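Local structure of lactaldehyde dehydrogenase (Escherichia coli, 2IMP) at residues A[77-82]-A[106-111]. The protein catalyses the irreversible NAD-dependent oxidation of L-lactaldehyde to L-lactate, and also oxidises glycolaldehyde, in the breakdown of fucose and rhamnose. Numbering follows the deposited sequence.
Sequences AGIRER and AFTADY
I79 and R80 of helix 65-81 meet A109 and D110 of helix 98-116 in an antiparallel helix pair of the aldehyde dehydrogenase fold; the axes of 77-81 and 106-111 approach to 9.0 Å at 164°. One side is apolar and buried. I79 CG2 rests on A109 CB at 4.2 Å, while its extended other branch carries CD1 toward T108 CG2; F188 and I191 of helix 183-195 also touch this isoleucine. T108, its OG1 bonded to E104 O, continues the packing onto F156 and F157, and its side chain lies about 10 Å from the bound lactic acid.

The other side, that of the exposed R80, is polar and more open to solvent. The R80 chain is extended from CG to NE, and a turn of 91° about CD-NE presents a guanidinium face to A109 CB, which lies toward its rim, 3.7 Å from R80 CZ. The guanidinium edge reaches D110: NH2 donates to OD1 at 2.9 Å and 165°, nearly in the guanidinium plane but on the anti side of the carboxylate. D113 OD2 forms a second salt bridge with the same NH2. One water bridges the two helices, accepting from R80 NE and donating to A106 O and, at 3.1 Å, to D110 OD1.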
ATOM      1  N   ALA A  77       7.955 -27.769  -9.352  1.00 13.47           N
ATOM      2  CA  ALA A  77       9.109 -28.621  -9.586  1.00 15.51           C
ATOM      3  C   ALA A  77       8.703 -29.933 -10.296  1.00 15.13           C
ATOM      4  O   ALA A  77       9.439 -30.453 -11.129  1.00 16.02           O
ATOM      5  CB  ALA A  77       9.806 -28.936  -8.265  1.00 15.58           C
ATOM      6  N   GLY A  78       7.519 -30.436  -9.956  1.00 14.91           N
ATOM      7  CA  GLY A  78       7.025 -31.649 -10.584  1.00 14.30           C
ATOM      8  C   GLY A  78       6.717 -31.371 -12.047  1.00 16.05           C
ATOM      9  O   GLY A  78       6.956 -32.212 -12.920  1.00 15.03           O
ATOM     10  N   ILE A  79       6.183 -30.181 -12.318  1.00 13.38           N
ATOM     11  CA  ILE A  79       5.869 -29.783 -13.684  1.00 13.39           C
ATOM     12  C   ILE A  79       7.125 -29.678 -14.587  1.00 15.02           C
ATOM     13  O   ILE A  79       7.134 -30.182 -15.716  1.00 14.56           O
ATOM     14  CB  ILE A  79       5.120 -28.428 -13.705  1.00 13.18           C
ATOM     15  CG1 ILE A  79       3.711 -28.609 -13.128  1.00 11.65           C
ATOM     16  CG2 ILE A  79       5.094 -27.862 -15.127  1.00 10.40           C
ATOM     17  CD1 ILE A  79       2.939 -27.303 -12.946  1.00 11.17           C
ATOM     18  N   ARG A  80       8.171 -29.026 -14.082  1.00 14.39           N
ATOM     19  CA  ARG A  80       9.400 -28.905 -14.854  1.00 16.93           C
ATOM     20  C   ARG A  80      10.012 -30.288 -15.190  1.00 18.86           C
ATOM     21  O   ARG A  80      10.553 -30.489 -16.275  1.00 19.95           O
ATOM     22  CB  ARG A  80      10.425 -28.047 -14.103  1.00 17.43           C
ATOM     23  CG  ARG A  80       9.991 -26.598 -13.914  1.00 18.64           C
ATOM     24  CD  ARG A  80      11.142 -25.706 -13.447  1.00 17.80           C
ATOM     25  NE  ARG A  80      10.704 -24.323 -13.255  1.00 17.74           N
ATOM     26  CZ  ARG A  80      10.238 -23.833 -12.111  1.00 18.48           C
ATOM     27  NH1 ARG A  80      10.159 -24.609 -11.035  1.00 18.30           N
ATOM     28  NH2 ARG A  80       9.829 -22.570 -12.047  1.00 18.80           N
ATOM     29  N   GLU A  81       9.905 -31.224 -14.249  1.00 19.56           N
ATOM     30  CA  GLU A  81      10.405 -32.582 -14.453  1.00 23.16           C
ATOM     31  C   GLU A  81       9.688 -33.318 -15.616  1.00 22.76           C
ATOM     32  O   GLU A  81      10.280 -34.146 -16.304  1.00 23.77           O
ATOM     33  CB  GLU A  81      10.239 -33.404 -13.170  1.00 25.32           C
ATOM     34  CG  GLU A  81      11.290 -33.148 -12.105  1.00 31.72           C
ATOM     35  CD  GLU A  81      10.921 -33.773 -10.770  1.00 36.28           C
ATOM     36  OE1 GLU A  81      10.541 -34.964 -10.756  1.00 38.59           O
ATOM     37  OE2 GLU A  81      11.012 -33.078  -9.732  1.00 39.67           O
ATOM     38  N   ARG A  82       8.415 -32.999 -15.807  1.00 22.65           N
ATOM     39  CA  ARG A  82       7.619 -33.605 -16.866  1.00 23.11           C
ATOM     40  C   ARG A  82       7.275 -32.634 -18.018  1.00 21.95           C
ATOM     41  O   ARG A  82       6.365 -32.898 -18.806  1.00 22.39           O
ATOM     42  CB  ARG A  82       6.320 -34.155 -16.279  1.00 25.70           C
ATOM     43  CG  ARG A  82       6.542 -35.184 -15.196  1.00 31.90           C
ATOM     44  CD  ARG A  82       5.237 -35.713 -14.632  1.00 35.14           C
ATOM     45  NE  ARG A  82       5.498 -36.859 -13.768  1.00 39.43           N
ATOM     46  CZ  ARG A  82       4.566 -37.679 -13.294  1.00 41.39           C
ATOM     47  NH1 ARG A  82       3.288 -37.492 -13.589  1.00 40.05           N
ATOM     48  NH2 ARG A  82       4.923 -38.712 -12.545  1.00 43.77           N
ATOM     49  N   ALA A 106       6.695 -24.065 -19.274  1.00 14.96           N
ATOM     50  CA  ALA A 106       7.731 -23.406 -18.492  1.00 13.71           C
ATOM     51  C   ALA A 106       7.180 -22.162 -17.745  1.00 13.94           C
ATOM     52  O   ALA A 106       7.487 -21.940 -16.577  1.00 12.09           O
ATOM     53  CB  ALA A 106       8.884 -23.008 -19.397  1.00 15.30           C
ATOM     54  N   PHE A 107       6.360 -21.378 -18.441  1.00 13.54           N
ATOM     55  CA  PHE A 107       5.748 -20.190 -17.850  1.00 14.10           C
ATOM     56  C   PHE A 107       4.819 -20.544 -16.667  1.00 14.62           C
ATOM     57  O   PHE A 107       4.804 -19.855 -15.648  1.00 14.16           O
ATOM     58  CB  PHE A 107       4.944 -19.425 -18.909  1.00 16.36           C
ATOM     59  CG  PHE A 107       4.346 -18.132 -18.409  1.00 17.70           C
ATOM     60  CD1 PHE A 107       5.156 -17.035 -18.133  1.00 19.47           C
ATOM     61  CD2 PHE A 107       2.970 -18.010 -18.224  1.00 18.57           C
ATOM     62  CE1 PHE A 107       4.598 -15.830 -17.671  1.00 21.60           C
ATOM     63  CE2 PHE A 107       2.404 -16.809 -17.762  1.00 18.27           C
ATOM     64  CZ  PHE A 107       3.216 -15.723 -17.491  1.00 17.90           C
ATOM     65  N   THR A 108       4.051 -21.621 -16.831  1.00 12.86           N
ATOM     66  CA  THR A 108       3.154 -22.079 -15.786  1.00 13.09           C
ATOM     67  C   THR A 108       3.910 -22.407 -14.475  1.00 12.91           C
ATOM     68  O   THR A 108       3.471 -22.043 -13.382  1.00 13.15           O
ATOM     69  CB  THR A 108       2.356 -23.318 -16.260  1.00 13.06           C
ATOM     70  OG1 THR A 108       1.535 -22.944 -17.369  1.00 14.16           O
ATOM     71  CG2 THR A 108       1.463 -23.852 -15.152  1.00 10.80           C
ATOM     72  N   ALA A 109       5.047 -23.084 -14.615  1.00 12.54           N
ATOM     73  CA  ALA A 109       5.875 -23.415 -13.467  1.00 12.04           C
ATOM     74  C   ALA A 109       6.433 -22.143 -12.804  1.00 11.18           C
ATOM     75  O   ALA A 109       6.420 -22.016 -11.582  1.00 12.02           O
ATOM     76  CB  ALA A 109       7.029 -24.332 -13.889  1.00 10.25           C
ATOM     77  N   ASP A 110       6.928 -21.216 -13.621  1.00 10.85           N
ATOM     78  CA  ASP A 110       7.437 -19.960 -13.080  1.00 13.03           C
ATOM     79  C   ASP A 110       6.316 -19.144 -12.401  1.00 11.00           C
ATOM     80  O   ASP A 110       6.524 -18.523 -11.362  1.00 12.88           O
ATOM     81  CB  ASP A 110       8.086 -19.109 -14.177  1.00 13.87           C
ATOM     82  CG  ASP A 110       9.321 -19.759 -14.772  1.00 15.34           C
ATOM     83  OD1 ASP A 110       9.989 -20.548 -14.072  1.00 14.13           O
ATOM     84  OD2 ASP A 110       9.632 -19.466 -15.942  1.00 18.21           O
ATOM     85  N   TYR A 111       5.130 -19.175 -13.000  1.00 10.76           N
ATOM     86  CA  TYR A 111       3.982 -18.471 -12.439  1.00  9.83           C
ATOM     87  C   TYR A 111       3.628 -18.991 -11.032  1.00  9.66           C
ATOM     88  O   TYR A 111       3.397 -18.212 -10.109  1.00  8.39           O
ATOM     89  CB  TYR A 111       2.783 -18.615 -13.377  1.00  9.26           C
ATOM     90  CG  TYR A 111       1.585 -17.771 -13.003  1.00 10.46           C
ATOM     91  CD1 TYR A 111       0.669 -18.209 -12.054  1.00 10.19           C
ATOM     92  CD2 TYR A 111       1.348 -16.549 -13.636  1.00 11.31           C
ATOM     93  CE1 TYR A 111      -0.459 -17.457 -11.743  1.00 11.94           C
ATOM     94  CE2 TYR A 111       0.222 -15.791 -13.333  1.00 12.26           C
ATOM     95  CZ  TYR A 111      -0.678 -16.254 -12.389  1.00 10.62           C
ATOM     96  OH  TYR A 111      -1.805 -15.525 -12.107  1.00 11.43           O
TER
HETATM   97  O   HOH W   1       9.991 -23.126 -15.771  1.00 23.76           O